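Local structure of BtGH115A (Bacteroides thetaiotaomicron, 5BY3) at residues G66-G71 and G104-A109; Y290-R295 and D321-L326; V337-I342 and E359-M364; E499-T504 and K517-S522; L578-K583 and E629-T634. The protein acts as a 4-O-methyl-alpha-glucuronidase of glycoside hydrolase family 115, with specificity for decorated arabinogalactans. One frame throughout, in Å; residues are numbered along the deposited sequence.

Contact 1: residues G66-G71 and G104-A109; sequences GNIIVG and GKLVVA
Leu106 N donates to Asn67 O at 3.0 Å, and from this first bond the two backbones trade donors and acceptors in strict turn. Leu106 O receives Ile69 N at 2.8 Å, and two bonds of much the same length follow, from Val108 N to Ile69 O and from Gly71 N to Val108 O. Leu106, Ile69 and Val108 thus spend both N-H and C=O across the gap, the signature of parallel pairing, and the strand axes diverge by only 8°. The same carbonyls are also approached by CA-H groups, as where Ile68 CA lies 3.3 Å from Leu106 O.

Val70 and Val108 stand side by side and point the same way, with Val70 CG1 4.0 Å from Val108 CB. Ahead of Leu106, Lys105 sets its CG beside its own backbone N (chi1 -58°) and sends its aliphatic chain past the other backbone, where its CE comes within 3.3 Å of Gly66 O. Its CD touches CD1 of Ile69 at 4.2 Å.

Farther out, Ile120 and Ile123 of helix 113-126 cover the face carrying Val70, Leu106 and Val108, while Leu78 and Ile79 of helix 77-81 meet Ile69 and Val107 on the other. Strand 28-31 extends the parallel pairing beyond Ile68, and antiparallel strand 96-100 flanks Val107. The result is a three-layer alpha/beta/alpha arrangement, a mixed sheet between helices 113-126 and 77-81.

Contact 2: residues Y290-R295 and D321-L326; sequences YTLGMR and DQRGLL
Leu292 and Gln322 bring the backbones nearest each other, 7.1 Å between their CA atoms, as the chain that runs on from Tyr290 passes beside helix 308-329. At this spacing a glutamine can reach from helix to main chain, and Gln322 does so with both ends of its amide. Its OE1 accepts the N-H of Gly293 at 2.9 Å, in the carbonyl plane and on a lone pair. Its NE2 donates a hydrogen bond back to Gly293 O at 3.0 Å, this time with the donor tilted 23° from the carbonyl plane. Paired in this way, the amide is fixed in rotation and both polar groups of a buried glycine are answered. The extended chain of Gln322 (chi2 177°) carries the amide that far from the helix.

On one side of this pair, Leu292 slides past Gln322 in the opposite direction, its CD2 lying 4.1 Å from Gln322 CB. The other branch, CD1, rests 4.1 Å from CD of Arg323, whose guanidinium group is committed to Gln339 and Asp360. A turn further along the helix, Leu326 places CD2 over the centre of the Tyr290 ring, 3.6 Å from the centroid and 9° off the normal, a CH-pi contact.

Around this interface, helix 265-283 adds Trp276 against Gln322 and Val283 against Tyr290, while strand 339-341 bonds to the backbones of Tyr290 and Leu292 in the barrel sheet.

Contact 3: residues V337-I342 and E359-M364; sequences VPQVFI and EDVTLM
Met364 N donates to Phe341 O at 2.7 Å, the shortest of the backbone bonds that pair the two parallel strands of a beta-alpha-beta unit, with helix 347-352 between them, in the TIM-barrel domain of the enzyme. One step back, Phe341 N meets Thr362 O at 2.8 Å, nearly along the C=O axis. The series opens where Thr362 N donates to Gln339 O at 2.9 Å. Thr362 OG1 lies 3.1 Å from that same Gln339 O, but its main partner is Gly386 O. The strands are twisted by 35° against each other, as expected where a sheet curls into a barrel.

At the start of the pair, both ends of the Gln339 amide are engaged. Its NE2 donates to Val337 O at 3.0 Å from above that carbonyl's plane, and its OE1 is taken by Arg323, the arginine through which helix 308-329 is tied to segments 337-342 and 359-364 alike. Val361 covers the neighbouring region, its two methyls reaching the CB atoms of Gln339 and Phe341.

The Phe341 ring leads off from the strand pair, CG anti to the backbone N (chi1 176°), yet Leu363 CD2 still lies near its plane at the edge, 4.2 Å from CD2 of Phe341. On the opposite face Val340, Thr362 and Met364, a selenomethionine, touch Met429 of strand 429-433, probably in the barrel interior. There Val340 CG2 packs 3.7 Å from Met364 CB, and Ile342, alongside Met364 and pointing the same way, sets its CG1 3.8 Å from that same CB.

Contact 4: residues E499-T504 and K517-S522; sequences EFMGNT and KDLPWS
Met501 and Leu519 cross at about a right angle, the terminal CE of the selenomethionine lying close to CD1 of the leucine at 3.3 Å, a value probably somewhat too short. Met501 sits in a type I beta turn that runs from Phe500 to Asn503, and both segments belong to the long connection between helices 476-495 and 523-543. Two bends in the Met501 chain (chi2 -64°, chi3 -56°) bring its tip close to Trp521, and these two side chains also cross at about a right angle. The selenium lies 5.2 Å from the centroid of the six-membered ring of Trp521, in an oblique Met-aromatic contact. Leu519 separately rests its CB over one face of that ring, so the three side chains form one apolar cluster, backed by Leu573 and Leu574 of helix 552-580 behind Met501.

Asn503 supplies the polar counterpart. A chi1 of -163° swings its amide to the side remote from its own N-H and out to Asp518, where ND2 donates to Asp518 O at 2.8 Å from a direction tilted out of the carbonyl plane. The same side chain turns its CB to Leu519 CD2 at 3.8 Å. Lys517 crosses Asn503 obliquely, its folded chain bringing CD within 3.4 Å of Asn503 O. Next to it, Lys517 N donates to Gly502 O at 3.1 Å and ties the turn to the returning chain. Asp518 forms a salt bridge with Arg580 through OD1. Between the two backbones a single water donates to Met501 O and to Lys517 O, each at 2.8 Å.

Contact 5: residues L578-K583 and E629-T634; sequences LARHDK and ERKAAT
The His581 ring takes the CB of Ala633 over the centre of one face, 3.5 Å from the centroid and 15° off the normal, a CH-pi contact from the alanine methyl. The ring's ND1 is hydrogen-bonded to Gln577 O, one turn back in the helix, which fixes the rotation of the imidazole.

The methyl is brought there by the main chain: Ala633 N donates to Arg580 O at 2.9 Å, coming from above the carbonyl plane, 39° out of it. That carbonyl belongs to the last turn of helix 552-580, which a Schellman motif closes, with Lys583 N bonded to Leu578 O at 3.0 Å and Asp582 N to Ala579 O at 3.0 Å. Segment 629-634 therefore runs, without regular structure of its own, against the end of the helix.

Arg580 passes along the same segment, its CG 3.3 Å from Lys631 O and its CD 4.1 Å from the CD of Lys631. A bend at chi3 (-68°) turns the guanidinium group so that, with NH2 occupied by Asp518, NH1 donates to a water at 2.7 Å that in turn donates to Glu629 O at 2.8 Å.

The five contacts grade from core to surface. Contacts 1 and 3 are buried parallel strand pairs in separate sheets, their centres about 37 Å apart, and rely on regular backbone bonds. Contact 2, equally buried, joins a helix to strand 290-291 of the barrel sheet and the chain after it, through a side-chain amide. Contacts 2 and 3 share that sheet and touch directly, through neighbouring strands and one arginine. Contacts 4 and 5 lie on the far side of the chain from contact 1. Contact 4 is partly buried and contact 5 superficial; both mix isolated backbone bonds with a bridging water, and one aspartate-arginine pair connects them.

Contact 1: residues G66-G71 and G104-A109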
# COMPACT_ATOMS: atom_id res chain seq x y z
N GLY A 66 -38.33 6.38 12.75
CA GLY A 66 -37.25 7.20 12.22
C GLY A 66 -37.51 7.75 10.83
O GLY A 66 -38.34 7.22 10.09
N ASN A 67 -36.82 8.84 10.51
CA ASN A 67 -36.66 9.28 9.12
C ASN A 67 -35.51 8.61 8.34
O ASN A 67 -35.52 8.60 7.12
CB ASN A 67 -36.62 10.81 9.01
CG ASN A 67 -37.95 11.39 8.59
OD1 ASN A 67 -38.35 11.29 7.42
ND2 ASN A 67 -38.66 12.01 9.54
N ILE A 68 -34.52 8.07 9.07
CA ILE A 68 -33.50 7.17 8.55
C ILE A 68 -33.72 5.84 9.26
O ILE A 68 -33.60 5.78 10.49
CB ILE A 68 -32.03 7.61 8.84
CG1 ILE A 68 -31.70 8.98 8.22
CG2 ILE A 68 -31.03 6.55 8.39
CD1 ILE A 68 -30.37 9.57 8.69
N ILE A 69 -34.02 4.79 8.49
CA ILE A 69 -34.22 3.44 9.01
C ILE A 69 -33.00 2.58 8.61
O ILE A 69 -32.56 2.63 7.45
CB ILE A 69 -35.49 2.77 8.40
CG1 ILE A 69 -36.70 3.74 8.24
CG2 ILE A 69 -35.82 1.48 9.15
CD1 ILE A 69 -37.56 4.01 9.47
N VAL A 70 -32.45 1.81 9.56
CA VAL A 70 -31.30 0.95 9.26
C VAL A 70 -31.45 -0.47 9.80
O VAL A 70 -31.87 -0.66 10.95
CB VAL A 70 -29.93 1.56 9.69
CG1 VAL A 70 -29.89 3.07 9.53
CG2 VAL A 70 -29.58 1.20 11.12
N GLY A 71 -31.07 -1.45 8.99
CA GLY A 71 -30.99 -2.82 9.47
C GLY A 71 -30.46 -3.87 8.52
O GLY A 71 -30.39 -3.68 7.29
N GLY A 104 -40.52 9.00 1.95
CA GLY A 104 -39.39 9.94 1.96
C GLY A 104 -38.41 9.72 3.09
O GLY A 104 -37.80 10.66 3.61
N LYS A 105 -38.26 8.45 3.46
CA LYS A 105 -37.32 8.02 4.50
C LYS A 105 -36.13 7.35 3.83
O LYS A 105 -36.25 6.73 2.78
CB LYS A 105 -38.02 7.06 5.47
CG LYS A 105 -39.24 7.66 6.14
CD LYS A 105 -39.80 6.71 7.18
CE LYS A 105 -40.88 7.35 8.05
NZ LYS A 105 -42.19 7.48 7.33
N LEU A 106 -34.96 7.51 4.43
CA LEU A 106 -33.75 6.89 3.92
C LEU A 106 -33.62 5.53 4.55
O LEU A 106 -33.54 5.42 5.78
CB LEU A 106 -32.53 7.76 4.27
CG LEU A 106 -31.18 7.27 3.77
CD1 LEU A 106 -31.15 7.02 2.27
CD2 LEU A 106 -30.16 8.32 4.15
N VAL A 107 -33.60 4.50 3.71
CA VAL A 107 -33.50 3.10 4.18
C VAL A 107 -32.11 2.59 3.86
O VAL A 107 -31.62 2.75 2.74
CB VAL A 107 -34.59 2.19 3.54
CG1 VAL A 107 -34.57 0.76 4.13
CG2 VAL A 107 -35.98 2.82 3.67
N VAL A 108 -31.48 2.01 4.88
CA VAL A 108 -30.18 1.38 4.79
C VAL A 108 -30.35 -0.08 5.18
O VAL A 108 -30.55 -0.42 6.37
CB VAL A 108 -29.12 2.05 5.72
CG1 VAL A 108 -27.77 1.35 5.60
CG2 VAL A 108 -28.97 3.55 5.47
N ALA A 109 -30.21 -0.93 4.17
CA ALA A 109 -30.45 -2.37 4.28
C ALA A 109 -29.18 -3.13 3.96
O ALA A 109 -28.76 -3.19 2.81
CB ALA A 109 -31.58 -2.76 3.32

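Contact 2: residues Y290-R295 and D321-L326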
# COMPACT_ATOMS: atom_id res chain seq x y z
N TYR A 290 -6.79 -16.56 11.25
CA TYR A 290 -5.71 -17.36 11.85
C TYR A 290 -4.66 -17.58 10.82
O TYR A 290 -4.93 -18.22 9.77
CB TYR A 290 -6.26 -18.71 12.38
CG TYR A 290 -7.13 -18.52 13.59
CD1 TYR A 290 -6.56 -18.46 14.86
CD2 TYR A 290 -8.52 -18.31 13.47
CE1 TYR A 290 -7.34 -18.25 15.98
CE2 TYR A 290 -9.31 -18.10 14.61
CZ TYR A 290 -8.70 -18.06 15.84
OH TYR A 290 -9.40 -17.84 17.00
N THR A 291 -3.47 -17.01 11.07
CA THR A 291 -2.32 -17.29 10.22
C THR A 291 -1.78 -18.70 10.57
O THR A 291 -1.58 -18.99 11.74
CB THR A 291 -1.22 -16.20 10.33
OG1 THR A 291 -1.61 -15.05 9.57
CG2 THR A 291 0.10 -16.67 9.76
N LEU A 292 -1.55 -19.54 9.56
CA LEU A 292 -1.00 -20.87 9.82
C LEU A 292 0.49 -20.91 9.58
O LEU A 292 1.06 -19.99 8.98
CB LEU A 292 -1.72 -21.93 8.98
CG LEU A 292 -3.17 -22.24 9.32
CD1 LEU A 292 -3.54 -23.57 8.67
CD2 LEU A 292 -3.41 -22.29 10.82
N GLY A 293 1.14 -21.98 10.07
CA GLY A 293 2.54 -22.24 9.79
C GLY A 293 3.46 -21.77 10.88
O GLY A 293 3.04 -21.54 12.01
N MSE A 294 4.74 -21.62 10.53
CA MSE A 294 5.81 -21.27 11.47
C MSE A 294 7.02 -20.72 10.73
O MSE A 294 7.47 -21.29 9.72
CB MSE A 294 6.24 -22.47 12.34
CG MSE A 294 6.85 -21.95 13.63
SE MSE A 294 7.08 -23.43 14.90
CE MSE A 294 8.02 -22.61 16.42
N ARG A 295 7.53 -19.59 11.22
CA ARG A 295 8.83 -19.04 10.82
C ARG A 295 9.64 -18.81 12.09
O ARG A 295 9.48 -19.57 13.07
CB ARG A 295 8.65 -17.74 10.00
CG ARG A 295 8.03 -17.90 8.62
CD ARG A 295 7.79 -16.55 7.95
NE ARG A 295 8.98 -16.05 7.23
CZ ARG A 295 9.52 -14.84 7.37
NH1 ARG A 295 8.98 -13.92 8.18
NH2 ARG A 295 10.60 -14.54 6.66
N ASP A 321 -1.61 -29.82 14.10
CA ASP A 321 -1.85 -29.40 15.50
C ASP A 321 -2.55 -28.06 15.59
O ASP A 321 -3.34 -27.83 16.54
CB ASP A 321 -0.57 -29.28 16.31
CG ASP A 321 0.33 -30.50 16.24
OD1 ASP A 321 0.16 -31.35 15.33
OD2 ASP A 321 1.24 -30.57 17.10
N GLN A 322 -2.23 -27.16 14.66
CA GLN A 322 -2.80 -25.82 14.65
C GLN A 322 -4.29 -25.85 14.31
O GLN A 322 -5.09 -25.27 15.03
CB GLN A 322 -2.06 -24.90 13.69
CG GLN A 322 -0.75 -24.38 14.26
CD GLN A 322 0.01 -23.52 13.26
OE1 GLN A 322 -0.20 -23.58 12.05
NE2 GLN A 322 0.92 -22.70 13.78
N ARG A 323 -4.65 -26.56 13.24
CA ARG A 323 -6.05 -26.86 12.93
C ARG A 323 -6.74 -27.68 14.06
O ARG A 323 -7.93 -27.49 14.35
CB ARG A 323 -6.17 -27.54 11.56
CG ARG A 323 -5.86 -26.57 10.43
CD ARG A 323 -5.43 -27.18 9.12
NE ARG A 323 -6.53 -27.80 8.35
CZ ARG A 323 -7.56 -27.16 7.79
NH1 ARG A 323 -7.72 -25.85 7.88
NH2 ARG A 323 -8.47 -27.86 7.12
N GLY A 324 -5.96 -28.55 14.71
CA GLY A 324 -6.37 -29.20 15.95
C GLY A 324 -6.96 -28.28 16.99
O GLY A 324 -8.05 -28.55 17.49
N LEU A 325 -6.26 -27.20 17.33
CA LEU A 325 -6.75 -26.27 18.37
C LEU A 325 -8.03 -25.55 17.94
O LEU A 325 -8.89 -25.21 18.76
CB LEU A 325 -5.71 -25.21 18.71
CG LEU A 325 -4.45 -25.64 19.43
CD1 LEU A 325 -3.22 -24.84 18.95
CD2 LEU A 325 -4.71 -25.48 20.91
N LEU A 326 -8.09 -25.28 16.64
CA LEU A 326 -9.22 -24.63 16.01
C LEU A 326 -10.46 -25.52 16.06
O LEU A 326 -11.52 -25.03 16.52
CB LEU A 326 -8.83 -24.20 14.58
CG LEU A 326 -7.72 -23.12 14.42
CD1 LEU A 326 -7.60 -22.71 12.97
CD2 LEU A 326 -7.93 -21.88 15.29

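Contact 3: residues V337-I342 and E359-M364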
# COMPACT_ATOMS: atom_id res chain seq x y z
N VAL A 337 -13.63 -21.98 9.83
CA VAL A 337 -12.70 -21.06 10.52
C VAL A 337 -11.83 -20.42 9.45
O VAL A 337 -11.20 -21.14 8.67
CB VAL A 337 -11.76 -21.77 11.52
CG1 VAL A 337 -10.97 -20.75 12.32
CG2 VAL A 337 -12.54 -22.67 12.47
N PRO A 338 -11.80 -19.06 9.39
CA PRO A 338 -10.97 -18.46 8.33
C PRO A 338 -9.44 -18.54 8.61
O PRO A 338 -8.95 -18.25 9.72
CB PRO A 338 -11.50 -17.02 8.24
CG PRO A 338 -12.09 -16.74 9.57
CD PRO A 338 -12.57 -18.05 10.14
N GLN A 339 -8.70 -18.95 7.59
CA GLN A 339 -7.33 -19.36 7.75
C GLN A 339 -6.43 -18.83 6.63
O GLN A 339 -6.82 -18.81 5.47
CB GLN A 339 -7.27 -20.90 7.82
CG GLN A 339 -7.62 -21.43 9.22
CD GLN A 339 -7.91 -22.91 9.25
OE1 GLN A 339 -6.99 -23.74 9.29
NE2 GLN A 339 -9.19 -23.26 9.26
N VAL A 340 -5.21 -18.43 6.97
CA VAL A 340 -4.31 -17.94 5.93
C VAL A 340 -2.93 -18.59 6.07
O VAL A 340 -2.43 -18.80 7.17
CB VAL A 340 -4.25 -16.36 5.91
CG1 VAL A 340 -3.63 -15.78 7.17
CG2 VAL A 340 -3.51 -15.82 4.67
N PHE A 341 -2.34 -18.91 4.93
CA PHE A 341 -0.96 -19.30 4.89
C PHE A 341 -0.21 -18.30 4.02
O PHE A 341 -0.61 -18.05 2.87
CB PHE A 341 -0.82 -20.74 4.35
CG PHE A 341 0.61 -21.19 4.21
CD1 PHE A 341 1.47 -21.25 5.33
CD2 PHE A 341 1.12 -21.54 2.95
CE1 PHE A 341 2.80 -21.64 5.20
CE2 PHE A 341 2.46 -21.95 2.83
CZ PHE A 341 3.28 -22.00 3.96
N ILE A 342 0.87 -17.74 4.58
CA ILE A 342 1.60 -16.62 3.95
C ILE A 342 3.04 -17.01 3.65
O ILE A 342 3.89 -16.92 4.54
CB ILE A 342 1.58 -15.32 4.80
CG1 ILE A 342 0.18 -15.07 5.32
CG2 ILE A 342 2.05 -14.10 3.97
CD1 ILE A 342 0.14 -14.17 6.51
N GLU A 359 -7.12 -27.27 1.36
CA GLU A 359 -7.78 -26.47 0.29
C GLU A 359 -8.59 -25.24 0.77
O GLU A 359 -8.75 -24.27 0.02
CB GLU A 359 -8.66 -27.36 -0.61
CG GLU A 359 -7.96 -28.57 -1.26
CD GLU A 359 -7.34 -28.26 -2.62
OE1 GLU A 359 -8.05 -27.85 -3.57
OE2 GLU A 359 -6.11 -28.44 -2.74
N ASP A 360 -9.09 -25.30 2.00
CA ASP A 360 -9.86 -24.21 2.58
C ASP A 360 -8.96 -23.02 3.01
O ASP A 360 -9.44 -21.89 3.11
CB ASP A 360 -10.71 -24.70 3.75
CG ASP A 360 -9.87 -25.34 4.87
OD1 ASP A 360 -9.33 -26.45 4.64
OD2 ASP A 360 -9.78 -24.75 5.97
N VAL A 361 -7.67 -23.28 3.24
CA VAL A 361 -6.73 -22.25 3.68
C VAL A 361 -6.39 -21.27 2.56
O VAL A 361 -5.96 -21.66 1.45
CB VAL A 361 -5.46 -22.86 4.35
CG1 VAL A 361 -4.52 -21.76 4.85
CG2 VAL A 361 -5.85 -23.78 5.50
N THR A 362 -6.65 -19.99 2.84
CA THR A 362 -6.29 -18.91 1.89
C THR A 362 -4.79 -18.90 1.69
O THR A 362 -4.03 -18.92 2.67
CB THR A 362 -6.75 -17.53 2.41
OG1 THR A 362 -8.08 -17.63 2.93
CG2 THR A 362 -6.68 -16.47 1.29
N LEU A 363 -4.35 -18.91 0.43
CA LEU A 363 -2.90 -18.79 0.14
C LEU A 363 -2.53 -17.31 -0.09
O LEU A 363 -3.05 -16.66 -1.01
CB LEU A 363 -2.51 -19.62 -1.07
CG LEU A 363 -2.68 -21.16 -1.08
CD1 LEU A 363 -2.24 -21.69 -2.43
CD2 LEU A 363 -1.89 -21.87 0.01
N MSE A 364 -1.63 -16.77 0.73
CA MSE A 364 -1.32 -15.34 0.59
C MSE A 364 0.00 -15.03 -0.09
O MSE A 364 1.08 -15.12 0.50
CB MSE A 364 -1.47 -14.57 1.89
CG MSE A 364 -1.74 -13.11 1.54
SE MSE A 364 -1.63 -12.12 3.23
CE MSE A 364 -3.54 -11.77 3.10

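Contact 4: residues E499-T504 and K517-S522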
# COMPACT_ATOMS: atom_id res chain seq x y z
N GLU A 499 14.76 8.43 0.21
CA GLU A 499 15.57 7.54 1.01
C GLU A 499 16.66 6.83 0.24
O GLU A 499 17.64 6.48 0.85
CB GLU A 499 14.69 6.50 1.72
CG GLU A 499 13.68 7.10 2.69
CD GLU A 499 12.32 7.34 2.05
OE1 GLU A 499 12.32 7.52 0.83
OE2 GLU A 499 11.25 7.36 2.76
N PHE A 500 16.52 6.64 -1.08
CA PHE A 500 17.59 6.07 -1.95
C PHE A 500 18.64 7.07 -2.53
O PHE A 500 19.54 6.67 -3.29
CB PHE A 500 17.03 5.22 -3.13
CG PHE A 500 15.91 4.27 -2.77
CD1 PHE A 500 15.68 3.83 -1.46
CD2 PHE A 500 15.08 3.77 -3.81
CE1 PHE A 500 14.60 2.96 -1.17
CE2 PHE A 500 14.04 2.87 -3.54
CZ PHE A 500 13.79 2.46 -2.21
N MSE A 501 18.54 8.35 -2.18
CA MSE A 501 19.35 9.40 -2.85
C MSE A 501 20.78 9.42 -2.41
O MSE A 501 21.59 10.12 -3.03
CB MSE A 501 18.79 10.81 -2.64
CG MSE A 501 17.50 10.99 -3.43
SE MSE A 501 17.83 10.87 -5.36
CE MSE A 501 19.19 12.26 -5.54
N GLY A 502 21.11 8.68 -1.35
CA GLY A 502 22.50 8.50 -0.93
C GLY A 502 23.25 7.43 -1.71
O GLY A 502 24.49 7.33 -1.59
N ASN A 503 22.52 6.62 -2.50
CA ASN A 503 23.11 5.46 -3.18
C ASN A 503 23.84 4.55 -2.16
O ASN A 503 24.97 4.13 -2.38
CB ASN A 503 24.07 5.91 -4.34
CG ASN A 503 24.39 4.79 -5.35
OD1 ASN A 503 23.67 3.78 -5.44
ND2 ASN A 503 25.47 4.98 -6.12
N THR A 504 23.21 4.30 -1.02
CA THR A 504 23.78 3.44 0.02
C THR A 504 22.96 2.14 0.05
O THR A 504 21.92 2.04 -0.60
CB THR A 504 23.70 4.11 1.42
OG1 THR A 504 22.37 4.51 1.69
CG2 THR A 504 24.60 5.33 1.55
N LYS A 517 27.45 8.30 -1.54
CA LYS A 517 28.28 8.30 -2.74
C LYS A 517 27.47 8.69 -3.98
O LYS A 517 26.25 8.55 -3.99
CB LYS A 517 28.95 6.94 -2.95
CG LYS A 517 27.96 5.79 -3.17
CD LYS A 517 28.31 4.55 -2.35
CE LYS A 517 29.04 3.57 -3.22
NZ LYS A 517 28.16 3.21 -4.37
N ASP A 518 28.17 9.17 -5.01
CA ASP A 518 27.57 9.58 -6.29
C ASP A 518 26.51 8.61 -6.82
O ASP A 518 26.70 7.38 -6.82
CB ASP A 518 28.65 9.74 -7.40
CG ASP A 518 29.74 10.77 -7.07
OD1 ASP A 518 29.67 11.49 -6.04
OD2 ASP A 518 30.67 10.86 -7.90
N LEU A 519 25.42 9.17 -7.30
CA LEU A 519 24.50 8.47 -8.15
C LEU A 519 25.14 8.54 -9.52
O LEU A 519 25.84 9.52 -9.79
CB LEU A 519 23.13 9.15 -8.11
CG LEU A 519 22.46 8.98 -6.75
CD1 LEU A 519 21.63 10.18 -6.44
CD2 LEU A 519 21.62 7.71 -6.69
N PRO A 520 24.95 7.51 -10.39
CA PRO A 520 25.64 7.57 -11.71
C PRO A 520 24.92 8.50 -12.71
O PRO A 520 24.43 8.04 -13.77
CB PRO A 520 25.66 6.10 -12.18
CG PRO A 520 24.53 5.41 -11.43
CD PRO A 520 24.21 6.24 -10.19
N TRP A 521 24.84 9.79 -12.36
CA TRP A 521 24.15 10.77 -13.20
C TRP A 521 25.10 11.93 -13.57
O TRP A 521 26.00 12.26 -12.81
CB TRP A 521 22.89 11.30 -12.51
CG TRP A 521 21.84 10.30 -12.06
CD1 TRP A 521 21.66 8.98 -12.48
CD2 TRP A 521 20.78 10.54 -11.12
NE1 TRP A 521 20.58 8.41 -11.83
CE2 TRP A 521 20.04 9.34 -10.98
CE3 TRP A 521 20.41 11.66 -10.35
CZ2 TRP A 521 18.94 9.25 -10.14
CZ3 TRP A 521 19.36 11.56 -9.52
CH2 TRP A 521 18.61 10.37 -9.42
N SER A 522 24.89 12.54 -14.73
CA SER A 522 25.71 13.68 -15.17
C SER A 522 25.32 14.96 -14.44
O SER A 522 24.22 15.07 -13.93
CB SER A 522 25.47 13.92 -16.64
OG SER A 522 24.14 14.39 -16.81
O HOH W 1 24.35 10.20 -2.87

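Contact 5: residues L578-K583 and E629-T634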
# COMPACT_ATOMS: atom_id res chain seq x y z
N LEU A 578 27.56 17.53 -6.07
CA LEU A 578 28.21 18.63 -6.79
C LEU A 578 29.36 19.22 -5.98
O LEU A 578 30.39 19.51 -6.56
CB LEU A 578 27.22 19.72 -7.17
CG LEU A 578 26.08 19.36 -8.13
CD1 LEU A 578 25.09 20.50 -8.11
CD2 LEU A 578 26.56 19.04 -9.53
N ALA A 579 29.20 19.29 -4.65
CA ALA A 579 30.23 19.80 -3.73
C ALA A 579 31.50 18.94 -3.64
O ALA A 579 32.59 19.50 -3.64
CB ALA A 579 29.64 20.02 -2.35
N ARG A 580 31.34 17.62 -3.52
CA ARG A 580 32.46 16.65 -3.62
C ARG A 580 33.32 16.89 -4.85
O ARG A 580 34.52 16.67 -4.79
CB ARG A 580 31.94 15.19 -3.69
CG ARG A 580 31.50 14.60 -2.35
CD ARG A 580 31.33 13.08 -2.40
NE ARG A 580 30.21 12.64 -3.25
CZ ARG A 580 28.95 12.54 -2.85
NH1 ARG A 580 28.59 12.87 -1.60
NH2 ARG A 580 28.02 12.14 -3.70
N HIS A 581 32.69 17.25 -5.97
CA HIS A 581 33.43 17.50 -7.21
C HIS A 581 33.75 19.00 -7.45
O HIS A 581 34.06 19.39 -8.57
CB HIS A 581 32.67 16.92 -8.43
CG HIS A 581 32.60 15.43 -8.44
ND1 HIS A 581 31.60 14.73 -7.80
CD2 HIS A 581 33.40 14.50 -9.02
CE1 HIS A 581 31.79 13.43 -7.97
NE2 HIS A 581 32.87 13.27 -8.71
N ASP A 582 33.68 19.83 -6.39
CA ASP A 582 34.19 21.21 -6.42
C ASP A 582 33.38 22.05 -7.41
O ASP A 582 33.91 22.89 -8.14
CB ASP A 582 35.71 21.19 -6.76
CG ASP A 582 36.50 22.29 -6.07
OD1 ASP A 582 36.62 22.26 -4.82
OD2 ASP A 582 37.06 23.16 -6.79
N LYS A 583 32.07 21.79 -7.44
CA LYS A 583 31.14 22.45 -8.37
C LYS A 583 30.00 23.17 -7.65
O LYS A 583 29.07 23.70 -8.31
CB LYS A 583 30.57 21.43 -9.36
CG LYS A 583 31.63 20.66 -10.08
CD LYS A 583 31.24 20.28 -11.48
CE LYS A 583 32.46 20.49 -12.37
NZ LYS A 583 32.57 19.41 -13.37
N GLU A 629 28.69 13.87 5.29
CA GLU A 629 30.16 13.91 5.47
C GLU A 629 30.87 14.62 4.29
O GLU A 629 30.80 14.18 3.14
CB GLU A 629 30.69 12.48 5.67
CG GLU A 629 32.08 12.36 6.29
CD GLU A 629 32.66 10.94 6.21
OE1 GLU A 629 32.17 10.11 5.39
OE2 GLU A 629 33.62 10.66 6.97
N ARG A 630 31.54 15.71 4.61
CA ARG A 630 32.34 16.46 3.64
C ARG A 630 33.68 15.77 3.30
O ARG A 630 34.46 15.40 4.20
CB ARG A 630 32.60 17.87 4.18
CG ARG A 630 31.33 18.64 4.55
CD ARG A 630 31.63 20.12 4.63
NE ARG A 630 30.49 20.88 5.13
CZ ARG A 630 30.46 22.21 5.21
NH1 ARG A 630 31.51 22.96 4.82
NH2 ARG A 630 29.37 22.80 5.68
N LYS A 631 33.92 15.58 2.01
CA LYS A 631 35.10 14.88 1.50
C LYS A 631 35.16 15.19 0.03
O LYS A 631 34.14 15.48 -0.57
CB LYS A 631 35.05 13.36 1.85
CG LYS A 631 35.08 12.32 0.73
CD LYS A 631 33.73 11.60 0.62
CE LYS A 631 33.84 10.28 -0.14
NZ LYS A 631 32.85 9.31 0.39
N ALA A 632 36.36 15.17 -0.54
CA ALA A 632 36.55 15.48 -1.96
C ALA A 632 36.52 14.20 -2.76
O ALA A 632 37.10 13.20 -2.36
CB ALA A 632 37.86 16.26 -2.19
N ALA A 633 35.83 14.26 -3.89
CA ALA A 633 35.71 13.14 -4.80
C ALA A 633 37.09 12.76 -5.31
O ALA A 633 37.97 13.63 -5.44
CB ALA A 633 34.80 13.52 -5.97
N THR A 634 37.28 11.46 -5.58
CA THR A 634 38.48 10.98 -6.28
C THR A 634 38.17 10.95 -7.78
O THR A 634 38.78 11.70 -8.56
CB THR A 634 38.96 9.60 -5.80
OG1 THR A 634 38.68 9.44 -4.40
CG2 THR A 634 40.48 9.44 -6.03
O HOH W 2 29.95 12.99 0.72